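Local coordinates for putative isochorismatase (Streptomyces avermitilis, PDB 3KL2), which probably acts as a hydrolase of the isochorismatase-like cysteine hydrolase family, although its own substrate is not established, at residues 30-35 with 162-167; 37-42 with 109-114; 80-83 with 88-91; 84-89 with 98-103; 135-138 with 142-145. All coordinates share one frame; numbering follows the deposited sequence.

Contact 1. Residues 30-35 with 162-167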
loop_
_atom_site.group_PDB
_atom_site.type_symbol
_atom_site.label_atom_id
_atom_site.label_comp_id
_atom_site.label_asym_id
_atom_site.label_seq_id
_atom_site.Cartn_x
_atom_site.Cartn_y
_atom_site.Cartn_z
ATOM N N LEU A 30 6.487 19.218 -2.052
ATOM C CA LEU A 30 7.541 19.646 -2.979
ATOM C C LEU A 30 8.482 18.499 -3.336
ATOM O O LEU A 30 9.249 18.031 -2.495
ATOM C CB LEU A 30 8.370 20.749 -2.328
ATOM C CG LEU A 30 7.553 21.987 -1.942
ATOM C CD1 LEU A 30 8.481 23.052 -1.280
ATOM C CD2 LEU A 30 6.772 22.555 -3.189
ATOM N N ILE A 31 8.433 18.049 -4.583
ATOM C CA ILE A 31 9.092 16.819 -4.943
ATOM C C ILE A 31 10.416 17.159 -5.566
ATOM O O ILE A 31 10.460 17.781 -6.632
ATOM C CB ILE A 31 8.289 15.978 -5.939
ATOM C CG1 ILE A 31 6.922 15.618 -5.358
ATOM C CG2 ILE A 31 9.065 14.689 -6.298
ATOM C CD1 ILE A 31 6.025 14.785 -6.295
ATOM N N GLU A 32 11.482 16.718 -4.906
ATOM C CA GLU A 32 12.828 16.762 -5.446
ATOM C C GLU A 32 13.365 18.138 -5.859
ATOM O O GLU A 32 14.103 18.260 -6.853
ATOM C CB GLU A 32 12.931 15.765 -6.593
ATOM C CG GLU A 32 13.098 14.340 -6.037
ATOM C CD GLU A 32 12.451 13.292 -6.879
ATOM O OE1 GLU A 32 11.963 12.323 -6.263
ATOM O OE2 GLU A 32 12.412 13.459 -8.127
ATOM N N TYR A 33 13.073 19.168 -5.066
ATOM C CA TYR A 33 13.728 20.421 -5.314
ATOM C C TYR A 33 15.153 20.381 -4.777
ATOM O O TYR A 33 15.479 21.136 -3.870
ATOM C CB TYR A 33 12.963 21.549 -4.693
ATOM C CG TYR A 33 11.688 21.930 -5.405
ATOM C CD1 TYR A 33 11.632 23.015 -6.262
ATOM C CD2 TYR A 33 10.523 21.212 -5.185
ATOM C CE1 TYR A 33 10.418 23.391 -6.876
ATOM C CE2 TYR A 33 9.339 21.557 -5.806
ATOM C CZ TYR A 33 9.291 22.654 -6.631
ATOM O OH TYR A 33 8.082 22.953 -7.192
ATOM N N GLN A 34 15.980 19.502 -5.365
ATOM C CA GLN A 34 17.335 19.278 -4.944
ATOM C C GLN A 34 18.294 19.830 -5.985
ATOM O O GLN A 34 17.951 19.883 -7.160
ATOM C CB GLN A 34 17.612 17.777 -4.758
ATOM C CG GLN A 34 16.912 17.161 -3.523
ATOM C CD GLN A 34 16.693 15.712 -3.682
ATOM O OE1 GLN A 34 15.687 15.304 -4.273
ATOM N NE2 GLN A 34 17.660 14.907 -3.250
ATOM N N ASN A 35 19.505 20.186 -5.549
ATOM C CA ASN A 35 20.503 20.768 -6.409
ATOM C C ASN A 35 20.651 19.965 -7.685
ATOM O O ASN A 35 20.720 20.547 -8.764
ATOM C CB ASN A 35 21.872 20.912 -5.703
ATOM C CG ASN A 35 21.863 21.970 -4.613
ATOM O OD1 ASN A 35 21.401 23.092 -4.836
ATOM N ND2 ASN A 35 22.352 21.608 -3.403
ATOM N N ASN A 162 6.427 14.535 -15.836
ATOM C CA ASN A 162 5.818 13.289 -16.324
ATOM C C ASN A 162 6.313 12.041 -15.628
ATOM O O ASN A 162 5.899 10.942 -15.985
ATOM C CB ASN A 162 5.941 13.126 -17.859
ATOM C CG ASN A 162 7.376 13.180 -18.329
ATOM O OD1 ASN A 162 8.169 13.985 -17.842
ATOM N ND2 ASN A 162 7.728 12.291 -19.230
ATOM N N CYS A 163 7.163 12.194 -14.620
ATOM C CA CYS A 163 7.696 11.060 -13.926
ATOM C C CYS A 163 7.177 11.036 -12.481
ATOM O O CYS A 163 6.019 10.703 -12.258
ATOM C CB CYS A 163 9.210 11.061 -14.041
ATOM S SG CYS A 163 9.919 9.474 -13.553
ATOM N N CYS A 164 8.014 11.458 -11.537
ATOM C CA CYS A 164 7.711 11.498 -10.108
ATOM C C CYS A 164 6.495 12.369 -9.765
ATOM O O CYS A 164 5.723 12.021 -8.882
ATOM C CB CYS A 164 8.952 12.006 -9.345
ATOM S SG CYS A 164 10.544 11.265 -9.942
ATOM N N VAL A 165 6.313 13.499 -10.450
ATOM C CA VAL A 165 5.164 14.330 -10.150
ATOM C C VAL A 165 3.903 13.605 -10.612
ATOM O O VAL A 165 2.928 13.454 -9.866
ATOM C CB VAL A 165 5.229 15.745 -10.787
ATOM C CG1 VAL A 165 3.887 16.405 -10.667
ATOM C CG2 VAL A 165 6.321 16.605 -10.130
ATOM N N GLU A 166 3.945 13.083 -11.825
ATOM C CA GLU A 166 2.785 12.373 -12.298
ATOM C C GLU A 166 2.498 11.106 -11.473
ATOM O O GLU A 166 1.339 10.784 -11.235
ATOM C CB GLU A 166 2.909 12.063 -13.763
ATOM C CG GLU A 166 1.564 11.962 -14.433
ATOM C CD GLU A 166 1.652 11.651 -15.910
ATOM O OE1 GLU A 166 2.273 12.436 -16.619
ATOM O OE2 GLU A 166 1.084 10.633 -16.351
ATOM N N SER A 167 3.540 10.393 -11.041
ATOM C CA SER A 167 3.317 9.160 -10.282
ATOM C C SER A 167 2.660 9.428 -8.925
ATOM O O SER A 167 1.747 8.709 -8.516
ATOM C CB SER A 167 4.592 8.420 -10.062
ATOM O OG SER A 167 4.993 7.852 -11.255
#

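Contact 2. Residues 37-42 with 109-114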
loop_
_atom_site.group_PDB
_atom_site.type_symbol
_atom_site.label_atom_id
_atom_site.label_comp_id
_atom_site.label_asym_id
_atom_site.label_seq_id
_atom_site.Cartn_x
_atom_site.Cartn_y
_atom_site.Cartn_z
ATOM N N PHE A 37 18.846 18.751 -9.709
ATOM C CA PHE A 37 17.939 19.228 -10.764
ATOM C C PHE A 37 17.963 20.741 -10.922
ATOM O O PHE A 37 17.999 21.257 -12.041
ATOM C CB PHE A 37 16.471 18.861 -10.410
ATOM C CG PHE A 37 16.063 17.457 -10.741
ATOM C CD1 PHE A 37 16.302 16.909 -11.990
ATOM C CD2 PHE A 37 15.335 16.719 -9.836
ATOM C CE1 PHE A 37 15.872 15.583 -12.312
ATOM C CE2 PHE A 37 14.894 15.405 -10.136
ATOM C CZ PHE A 37 15.162 14.845 -11.358
ATOM N N THR A 38 17.910 21.465 -9.804
ATOM C CA THR A 38 17.641 22.905 -9.806
ATOM C C THR A 38 18.812 23.810 -10.155
ATOM O O THR A 38 18.597 24.941 -10.573
ATOM C CB THR A 38 17.231 23.360 -8.397
ATOM O OG1 THR A 38 18.249 22.922 -7.494
ATOM C CG2 THR A 38 15.875 22.774 -7.997
ATOM N N SER A 39 20.043 23.339 -9.971
ATOM C CA SER A 39 21.196 24.257 -9.910
ATOM C C SER A 39 22.335 23.866 -10.840
ATOM O O SER A 39 22.582 22.679 -11.063
ATOM C CB SER A 39 21.737 24.277 -8.476
ATOM O OG SER A 39 20.691 24.306 -7.508
ATOM N N ASP A 40 23.049 24.876 -11.343
ATOM C CA ASP A 40 24.185 24.688 -12.248
ATOM C C ASP A 40 25.189 23.702 -11.661
ATOM O O ASP A 40 25.601 23.862 -10.517
ATOM C CB ASP A 40 24.892 26.032 -12.541
ATOM C CG ASP A 40 24.182 26.873 -13.649
ATOM O OD1 ASP A 40 23.301 26.344 -14.368
ATOM O OD2 ASP A 40 24.518 28.075 -13.812
ATOM N N GLY A 41 25.544 22.679 -12.442
ATOM C CA GLY A 41 26.524 21.665 -12.045
ATOM C C GLY A 41 25.866 20.420 -11.476
ATOM O O GLY A 41 26.511 19.378 -11.330
ATOM N N GLY A 42 24.579 20.535 -11.130
ATOM C CA GLY A 42 23.783 19.391 -10.748
ATOM C C GLY A 42 23.758 18.442 -11.928
ATOM O O GLY A 42 23.700 18.875 -13.075
ATOM N N GLY A 109 24.530 12.730 1.256
ATOM C CA GLY A 109 25.692 13.486 1.813
ATOM C C GLY A 109 26.542 14.255 0.786
ATOM O O GLY A 109 27.733 14.562 1.043
ATOM N N THR A 110 25.937 14.548 -0.368
ATOM C CA THR A 110 26.548 15.370 -1.427
ATOM C C THR A 110 25.733 16.619 -1.616
ATOM O O THR A 110 24.586 16.706 -1.220
ATOM C CB THR A 110 26.570 14.672 -2.783
ATOM O OG1 THR A 110 25.211 14.394 -3.199
ATOM C CG2 THR A 110 27.377 13.398 -2.717
ATOM N N TRP A 111 26.340 17.603 -2.255
ATOM C CA TRP A 111 25.676 18.853 -2.584
ATOM C C TRP A 111 24.479 18.567 -3.479
ATOM O O TRP A 111 23.387 19.156 -3.291
ATOM C CB TRP A 111 26.666 19.804 -3.261
ATOM C CG TRP A 111 26.066 21.039 -3.901
ATOM C CD1 TRP A 111 25.758 22.245 -3.284
ATOM C CD2 TRP A 111 25.727 21.201 -5.284
ATOM N NE1 TRP A 111 25.238 23.130 -4.210
ATOM C CE2 TRP A 111 25.227 22.533 -5.443
ATOM C CE3 TRP A 111 25.809 20.359 -6.410
ATOM C CZ2 TRP A 111 24.813 23.035 -6.666
ATOM C CZ3 TRP A 111 25.395 20.870 -7.658
ATOM C CH2 TRP A 111 24.888 22.193 -7.766
ATOM N N GLY A 112 24.662 17.655 -4.419
ATOM C CA GLY A 112 23.573 17.316 -5.357
ATOM C C GLY A 112 22.290 16.861 -4.694
ATOM O O GLY A 112 21.175 17.175 -5.176
ATOM N N ALA A 113 22.455 16.141 -3.586
ATOM C CA ALA A 113 21.362 15.581 -2.819
ATOM C C ALA A 113 20.646 16.593 -1.946
ATOM O O ALA A 113 19.555 16.296 -1.521
ATOM C CB ALA A 113 21.887 14.395 -1.907
ATOM N N ALA A 114 21.244 17.758 -1.675
ATOM C CA ALA A 114 20.635 18.773 -0.826
ATOM C C ALA A 114 19.515 19.518 -1.495
ATOM O O ALA A 114 19.539 19.806 -2.715
ATOM C CB ALA A 114 21.661 19.799 -0.373
#

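Contact 3. Residues 80-83 with 88-91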
loop_
_atom_site.group_PDB
_atom_site.type_symbol
_atom_site.label_atom_id
_atom_site.label_comp_id
_atom_site.label_asym_id
_atom_site.label_seq_id
_atom_site.Cartn_x
_atom_site.Cartn_y
_atom_site.Cartn_z
ATOM N N ILE A 80 14.776 12.844 -2.934
ATOM C CA ILE A 80 15.163 11.455 -3.151
ATOM C C ILE A 80 16.673 11.364 -2.880
ATOM O O ILE A 80 17.413 12.263 -3.295
ATOM C CB ILE A 80 14.772 11.031 -4.580
ATOM C CG1 ILE A 80 15.049 9.550 -4.828
ATOM C CG2 ILE A 80 15.537 11.794 -5.618
ATOM C CD1 ILE A 80 14.914 9.149 -6.306
ATOM N N THR A 81 17.143 10.311 -2.208
ATOM C CA THR A 81 18.575 10.139 -1.921
ATOM C C THR A 81 18.925 8.672 -1.947
ATOM O O THR A 81 18.026 7.863 -1.716
ATOM C CB THR A 81 18.914 10.594 -0.491
ATOM O OG1 THR A 81 18.233 9.730 0.408
ATOM C CG2 THR A 81 18.500 12.004 -0.218
ATOM N N PHE A 82 20.199 8.312 -2.158
ATOM C CA PHE A 82 20.617 6.897 -2.146
ATOM C C PHE A 82 21.908 6.746 -1.361
ATOM O O PHE A 82 22.799 7.531 -1.526
ATOM C CB PHE A 82 20.772 6.285 -3.580
ATOM C CG PHE A 82 19.515 6.434 -4.426
ATOM C CD1 PHE A 82 18.632 5.379 -4.576
ATOM C CD2 PHE A 82 19.189 7.657 -4.996
ATOM C CE1 PHE A 82 17.455 5.521 -5.300
ATOM C CE2 PHE A 82 18.010 7.800 -5.745
ATOM C CZ PHE A 82 17.144 6.721 -5.887
ATOM N N ALA A 83 21.984 5.748 -0.484
ATOM C CA ALA A 83 23.226 5.414 0.157
ATOM C C ALA A 83 24.253 5.172 -0.948
ATOM O O ALA A 83 23.937 4.575 -1.969
ATOM C CB ALA A 83 23.079 4.168 1.046
ATOM N N GLU A 88 21.205 -0.253 -2.018
ATOM C CA GLU A 88 19.790 -0.354 -1.649
ATOM C C GLU A 88 18.896 -0.735 -2.836
ATOM O O GLU A 88 17.684 -0.992 -2.637
ATOM C CB GLU A 88 19.233 0.983 -1.058
ATOM C CG GLU A 88 20.031 1.519 0.160
ATOM C CD GLU A 88 19.692 2.959 0.526
ATOM O OE1 GLU A 88 19.758 3.868 -0.336
ATOM O OE2 GLU A 88 19.362 3.205 1.701
ATOM N N LEU A 89 19.462 -0.695 -4.054
ATOM C CA LEU A 89 18.734 -1.011 -5.291
ATOM C C LEU A 89 19.281 -2.293 -5.861
ATOM O O LEU A 89 20.412 -2.657 -5.564
ATOM C CB LEU A 89 18.921 0.061 -6.338
ATOM C CG LEU A 89 18.433 1.461 -5.989
ATOM C CD1 LEU A 89 18.577 2.370 -7.245
ATOM C CD2 LEU A 89 16.995 1.490 -5.410
ATOM N N THR A 90 18.480 -2.959 -6.693
ATOM C CA THR A 90 18.997 -3.993 -7.599
ATOM C C THR A 90 20.290 -3.574 -8.255
ATOM O O THR A 90 20.427 -2.437 -8.650
ATOM C CB THR A 90 18.000 -4.310 -8.770
ATOM O OG1 THR A 90 18.597 -5.256 -9.678
ATOM C CG2 THR A 90 17.553 -3.024 -9.531
ATOM N N ARG A 91 21.206 -4.525 -8.427
ATOM C CA ARG A 91 22.468 -4.279 -9.166
ATOM C C ARG A 91 22.271 -4.106 -10.679
ATOM O O ARG A 91 23.166 -3.632 -11.365
ATOM C CB ARG A 91 23.474 -5.410 -8.941
ATOM C CG ARG A 91 23.890 -5.614 -7.505
ATOM C CD ARG A 91 24.118 -7.113 -7.213
ATOM N NE ARG A 91 25.273 -7.642 -7.946
ATOM C CZ ARG A 91 26.295 -8.319 -7.408
ATOM N NH1 ARG A 91 26.341 -8.612 -6.090
ATOM N NH2 ARG A 91 27.292 -8.738 -8.209
HETATM O O HOH W 1 21.817 2.757 -2.114
#

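Contact 4. Residues 84-89 with 98-103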
loop_
_atom_site.group_PDB
_atom_site.type_symbol
_atom_site.label_atom_id
_atom_site.label_comp_id
_atom_site.label_asym_id
_atom_site.label_seq_id
_atom_site.Cartn_x
_atom_site.Cartn_y
_atom_site.Cartn_z
ATOM N N GLU A 84 25.461 5.699 -0.736
ATOM C CA GLU A 84 26.561 5.605 -1.689
ATOM C C GLU A 84 26.833 4.162 -2.056
ATOM O O GLU A 84 26.889 3.315 -1.188
ATOM C CB GLU A 84 27.844 6.227 -1.075
ATOM C CG GLU A 84 29.064 6.391 -1.994
ATOM C CD GLU A 84 30.189 7.137 -1.249
ATOM O OE1 GLU A 84 29.978 8.346 -0.932
ATOM O OE2 GLU A 84 31.239 6.503 -0.936
ATOM N N GLY A 85 27.061 3.928 -3.343
ATOM C CA GLY A 85 27.252 2.602 -3.913
ATOM C C GLY A 85 25.944 2.026 -4.473
ATOM O O GLY A 85 25.966 1.035 -5.144
ATOM N N TYR A 86 24.812 2.655 -4.193
ATOM C CA TYR A 86 23.494 2.177 -4.680
ATOM C C TYR A 86 23.134 0.760 -4.232
ATOM O O TYR A 86 22.353 0.071 -4.882
ATOM C CB TYR A 86 23.363 2.341 -6.223
ATOM C CG TYR A 86 23.426 3.800 -6.635
ATOM C CD1 TYR A 86 22.309 4.607 -6.558
ATOM C CD2 TYR A 86 24.613 4.381 -7.050
ATOM C CE1 TYR A 86 22.368 5.929 -6.880
ATOM C CE2 TYR A 86 24.658 5.747 -7.390
ATOM C CZ TYR A 86 23.532 6.497 -7.303
ATOM O OH TYR A 86 23.546 7.857 -7.625
ATOM N N GLY A 87 23.656 0.346 -3.092
ATOM C CA GLY A 87 23.462 -1.035 -2.602
ATOM C C GLY A 87 22.033 -1.308 -2.074
ATOM O O GLY A 87 21.715 -2.475 -1.740
ATOM N N GLU A 88 21.205 -0.253 -2.018
ATOM C CA GLU A 88 19.790 -0.354 -1.649
ATOM C C GLU A 88 18.896 -0.735 -2.836
ATOM O O GLU A 88 17.684 -0.992 -2.637
ATOM C CB GLU A 88 19.233 0.983 -1.058
ATOM C CG GLU A 88 20.031 1.519 0.160
ATOM C CD GLU A 88 19.692 2.959 0.526
ATOM O OE1 GLU A 88 19.758 3.868 -0.336
ATOM O OE2 GLU A 88 19.362 3.205 1.701
ATOM N N LEU A 89 19.462 -0.695 -4.054
ATOM C CA LEU A 89 18.734 -1.011 -5.291
ATOM C C LEU A 89 19.281 -2.293 -5.861
ATOM O O LEU A 89 20.412 -2.657 -5.564
ATOM C CB LEU A 89 18.921 0.061 -6.338
ATOM C CG LEU A 89 18.433 1.461 -5.989
ATOM C CD1 LEU A 89 18.577 2.370 -7.245
ATOM C CD2 LEU A 89 16.995 1.490 -5.410
ATOM N N LYS A 98 17.756 3.476 -13.753
ATOM C CA LYS A 98 19.045 3.087 -14.308
ATOM C C LYS A 98 19.894 4.331 -14.623
ATOM O O LYS A 98 21.122 4.310 -14.490
ATOM C CB LYS A 98 18.845 2.283 -15.585
ATOM C CG LYS A 98 20.135 1.672 -16.210
ATOM C CD LYS A 98 19.939 1.488 -17.719
ATOM C CE LYS A 98 20.996 0.601 -18.399
ATOM N NZ LYS A 98 22.336 0.688 -17.719
ATOM N N GLY A 99 19.233 5.408 -15.041
ATOM C CA GLY A 99 19.913 6.660 -15.314
ATOM C C GLY A 99 20.454 7.334 -14.065
ATOM O O GLY A 99 21.560 7.907 -14.088
ATOM N N VAL A 100 19.669 7.274 -12.985
ATOM C CA VAL A 100 20.068 7.781 -11.686
ATOM C C VAL A 100 21.336 7.071 -11.248
ATOM O O VAL A 100 22.319 7.712 -10.862
ATOM C CB VAL A 100 18.949 7.561 -10.645
ATOM C CG1 VAL A 100 19.478 7.683 -9.211
ATOM C CG2 VAL A 100 17.787 8.521 -10.918
ATOM N N VAL A 101 21.315 5.744 -11.329
ATOM C CA VAL A 101 22.455 4.937 -10.887
ATOM C C VAL A 101 23.675 5.189 -11.740
ATOM O O VAL A 101 24.767 5.419 -11.224
ATOM C CB VAL A 101 22.129 3.428 -10.894
ATOM C CG1 VAL A 101 23.375 2.599 -10.622
ATOM C CG2 VAL A 101 21.056 3.140 -9.842
ATOM N N ASP A 102 23.495 5.134 -13.051
ATOM C CA ASP A 102 24.603 5.278 -13.982
ATOM C C ASP A 102 25.165 6.696 -13.910
ATOM O O ASP A 102 26.339 6.895 -14.064
ATOM C CB ASP A 102 24.139 4.964 -15.415
ATOM C CG ASP A 102 23.917 3.465 -15.665
ATOM O OD1 ASP A 102 24.233 2.638 -14.776
ATOM O OD2 ASP A 102 23.429 3.112 -16.767
ATOM N N GLY A 103 24.311 7.679 -13.669
ATOM C CA GLY A 103 24.743 9.052 -13.563
ATOM C C GLY A 103 25.357 9.439 -12.210
ATOM O O GLY A 103 25.893 10.529 -12.102
#

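Contact 5. Residues 135-138 with 142-145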
loop_
_atom_site.group_PDB
_atom_site.type_symbol
_atom_site.label_atom_id
_atom_site.label_comp_id
_atom_site.label_asym_id
_atom_site.label_seq_id
_atom_site.Cartn_x
_atom_site.Cartn_y
_atom_site.Cartn_z
ATOM N N ASP A 135 7.295 7.419 -7.388
ATOM C CA ASP A 135 6.061 7.764 -6.690
ATOM C C ASP A 135 6.398 8.136 -5.244
ATOM O O ASP A 135 6.994 7.368 -4.551
ATOM C CB ASP A 135 5.129 6.553 -6.741
ATOM C CG ASP A 135 3.799 6.823 -6.088
ATOM O OD1 ASP A 135 3.593 7.934 -5.525
ATOM O OD2 ASP A 135 2.955 5.897 -6.118
ATOM N N THR A 136 6.048 9.322 -4.789
ATOM C CA THR A 136 6.344 9.705 -3.423
ATOM C C THR A 136 5.580 8.775 -2.409
ATOM O O THR A 136 6.081 8.466 -1.315
ATOM C CB THR A 136 6.003 11.244 -3.193
ATOM O OG1 THR A 136 6.613 12.034 -4.221
ATOM C CG2 THR A 136 6.526 11.761 -1.853
ATOM N N PHE A 137 4.381 8.298 -2.750
ATOM C CA PHE A 137 3.662 7.391 -1.845
ATOM C C PHE A 137 4.265 5.998 -1.734
ATOM O O PHE A 137 3.962 5.303 -0.787
ATOM C CB PHE A 137 2.199 7.283 -2.258
ATOM C CG PHE A 137 1.385 8.550 -2.000
ATOM C CD1 PHE A 137 0.779 8.750 -0.778
ATOM C CD2 PHE A 137 1.259 9.524 -2.970
ATOM C CE1 PHE A 137 0.014 9.904 -0.516
ATOM C CE2 PHE A 137 0.482 10.698 -2.738
ATOM C CZ PHE A 137 -0.133 10.886 -1.503
ATOM N N ALA A 138 5.130 5.572 -2.652
ATOM C CA ALA A 138 5.559 4.126 -2.674
ATOM C C ALA A 138 6.729 3.745 -1.745
ATOM O O ALA A 138 6.921 2.584 -1.471
ATOM C CB ALA A 138 5.885 3.654 -4.122
ATOM N N LEU A 142 5.007 9.528 3.536
ATOM C CA LEU A 142 4.083 10.573 3.133
ATOM C C LEU A 142 2.637 10.274 3.476
ATOM O O LEU A 142 1.961 11.139 4.074
ATOM C CB LEU A 142 4.168 10.848 1.636
ATOM C CG LEU A 142 3.230 11.994 1.164
ATOM C CD1 LEU A 142 3.603 13.271 1.843
ATOM C CD2 LEU A 142 3.245 12.177 -0.377
ATOM N N ASP A 143 2.140 9.109 3.054
ATOM C CA ASP A 143 0.757 8.727 3.327
ATOM C C ASP A 143 0.450 8.709 4.825
ATOM O O ASP A 143 -0.572 9.286 5.271
ATOM C CB ASP A 143 0.468 7.330 2.822
ATOM C CG ASP A 143 -1.006 7.103 2.547
ATOM O OD1 ASP A 143 -1.803 8.069 2.553
ATOM O OD2 ASP A 143 -1.334 5.957 2.226
ATOM N N PHE A 144 1.331 8.069 5.604
ATOM C CA PHE A 144 1.182 8.067 7.060
ATOM C C PHE A 144 1.040 9.477 7.692
ATOM O O PHE A 144 0.196 9.708 8.533
ATOM C CB PHE A 144 2.361 7.385 7.697
ATOM C CG PHE A 144 2.211 7.180 9.144
ATOM C CD1 PHE A 144 1.852 5.936 9.647
ATOM C CD2 PHE A 144 2.424 8.228 10.022
ATOM C CE1 PHE A 144 1.723 5.755 11.019
ATOM C CE2 PHE A 144 2.274 8.044 11.377
ATOM C CZ PHE A 144 1.934 6.843 11.876
ATOM N N ILE A 145 1.877 10.402 7.269
ATOM C CA ILE A 145 1.929 11.710 7.886
ATOM C C ILE A 145 0.710 12.526 7.475
ATOM O O ILE A 145 0.110 13.186 8.317
ATOM C CB ILE A 145 3.270 12.429 7.546
ATOM C CG1 ILE A 145 4.407 11.705 8.258
ATOM C CG2 ILE A 145 3.213 13.953 7.889
ATOM C CD1 ILE A 145 5.816 12.097 7.867
HETATM O O HOH W 2 3.697 7.067 1.700
#

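Contact 1. Residues 30-35 with 162-167
Ile31 reaches from the end of strand 26-31 to the first turn of helix 164-174, where its CD1 lies 3.8 Å from Cys164 O and 4.0 Å from Val165 CA. This is the closely fitted part of the contact, carbon against helix backbone, with Ile31 CG2 set against Cys164 CB at 4.1 Å. The valine side chain fits less snugly, its CG2 standing 4.3 Å from Ile31 CD1. One residue on, the character changes. Glu32, in left-handed backbone geometry just past the strand, sends its bent side chain to the sulfur of Cys164, and OE2 stops 3.4 Å from SG. In the parallel-sheet isochorismatase fold, an acidic residue after this strand and a cysteine at this helix start belong, with a lysine, to the usual catalytic set; Glu32, Lys131 and Cys164 are placed consistently with that. Glu32 OE1 makes the salt bridge to Lys131. An alanine in place of Glu32 would remove both oxygens and is likely to leave Lys131 without this carboxylate and the Cys164 sulfur without its carboxylate neighbour. Ahead of Cys164 the segments diverge, and on this looser but still buried side Asn162 turns to Arg170 and Asp201 of the second subunit.

Contact 2. Residues 37-42 with 109-114
A surface contact of an indole with a tight turn joins the loop ahead of strand 126-127 to the chain just after helix 35-38, Trp111 meeting Ser39 to Gly42. The six-membered ring does the touching. Its CZ3 comes 3.6 Å from Gly42 N, which lies at the ring edge and in its plane, while CH2 approaches Asp40 O at 3.3 Å from an oblique direction. Ser39 CB completes the seat, 3.8 Å from Trp111 CZ2. With CG anti to the backbone N (chi1 169°), the indole swings away from its own loop and across to the turn. That turn is type II, closed by Gly42 N to Ser39 O at 2.9 Å; Gly41 takes the third position with phi 96°, backbone geometry at which a beta carbon would collide with the carbonyl oxygen of Asp40. Ser39 also has its hydroxyl tied back to the helix: OG shares a hydrogen bond of 2.8 Å with Thr38 OG1 and another with Asn35 OD1. On the opposing loop, Thr110 forms an ST motif, its OG1 accepting from Ala113 N, and Asn35 ND2 donates to Trp111 O. No hydrogen bond crosses between the two segments themselves, and the exposed tryptophan also touches a neighbouring molecule in the crystal.

Contact 3. Residues 80-83 with 88-91
Glu88 folds back on Ala83 and Phe82, closing a water-bridged loop in the irregular connection between strand 75-78 and helix 96-103. Its CG stands anti to the carbonyl carbon (chi1 -56°), and the extended chain beyond carries OE1 to Ala83 N. That bond, 2.9 Å with an N-H...O angle of 162°, is nearly straight but arrives from well above the carboxylate plane. Ala83 CB packs on the same group, 3.6 Å from Glu88 CD. The other oxygen, OE2, forms a salt bridge with Arg132, so each end of the carboxylate is held and its rotation is probably restricted. Phe82 carries the apolar half: its CE1 lies 3.9 Å from Leu89 CD1, ring and leucine crossing at about a right angle. The backbone of Phe82 is itself bonded to Phe106 and Lys108, and Ile145 and Phe144 of the third subunit pack on Glu88 and Leu89. A single water accepts from Glu88 N and donates both to Ala83 O, at 2.8 Å, and to Glu88 OE1, at 2.9 Å.

Contact 4. Residues 84-89 with 98-103
Tyr86 lays one face of its ring on Val101, whose CA sits almost directly over the centroid, 4.1 Å away and 10° off the ring normal, a CH-pi contact. It packs an irregular loop against helix 96-103, the helix that this same loop leads into. Tyr86 CG lies anti to the carbonyl carbon (chi1 -63°), which directs the ring onto the helix. The two side chains run past each other in opposite directions, which brings Val101 CG2 to 3.8 Å from Tyr86 CD1 near the root of the ring. Farther out, the side chains of Val100 and Tyr86 cross at about a right angle, with Val100 CG1 4.1 Å from Tyr86 CE1. The phenol OH hydrogen-bonds to Ala105 O, farther along the chain, which helps hold the ring in place. A type I turn from Tyr86 to Leu89, closed by Leu89 N to Tyr86 O at 3.1 Å, brings the leucine to the same valine, with Leu89 CD1 3.7 Å from Val101 CG2.

Contact 5. Residues 135-138 with 142-145
Segments 135-138 and 142-145, on two consecutive helices, the first short and weakly bonded, come nearest at Phe137 and Leu142, whose CA atoms are 5.9 Å apart. Asp135 is the N-cap of the first helix: its OD1 accepts from Phe137 N at 2.9 Å, from above the carboxylate plane, while OD2 bonds to Thr171 on helix 164-174. This pair of helices, joined by a short link, packs on the parallel sheet through Thr136 and Leu142, which touch strand 75-78. Leu142 places its CD2 over one face of the Phe137 ring, 3.8 Å from the centroid and 13° off the normal, a CH-pi contact; Thr136 CG2 meets the same methyl at 3.6 Å. The leucine's CG is anti to its backbone N (chi1 -178°), which carries the methyl back toward the preceding helix. Asp143 takes the ring's edge instead, with CB 3.9 Å from Phe137 CD1 and the carboxylate turned 84° to the ring; its OD2 forms a salt bridge with Arg175. A serine in place of Phe137 would probably open a gap between the helices and leave the leucine methyl without its aromatic seat. At the start of the second helix a water accepts from Asp143 N at 2.9 Å.

In the fold
Contact 1 lies nearest the centre of the chain and is wholly buried, joining the end of a central strand to a helix start by apolar carbons plus one acidic side chain. Contact 5, also buried, shares its surroundings: Ile31 packs on Thr136, and both touch the second subunit. Contact 2 is the surface one, an indole on a turn, linked to contact 1 through Asn35. Contact 3, buried, and contact 4, partly buried, lie toward the periphery, their centres about 19 and 20 Å from that of the chain. They share Glu88 and Leu89 and treat one loop in two ways, by carboxylate and water in contact 3, by ring and valines in contact 4. Contacts 3, 4 and 5 all border the third subunit.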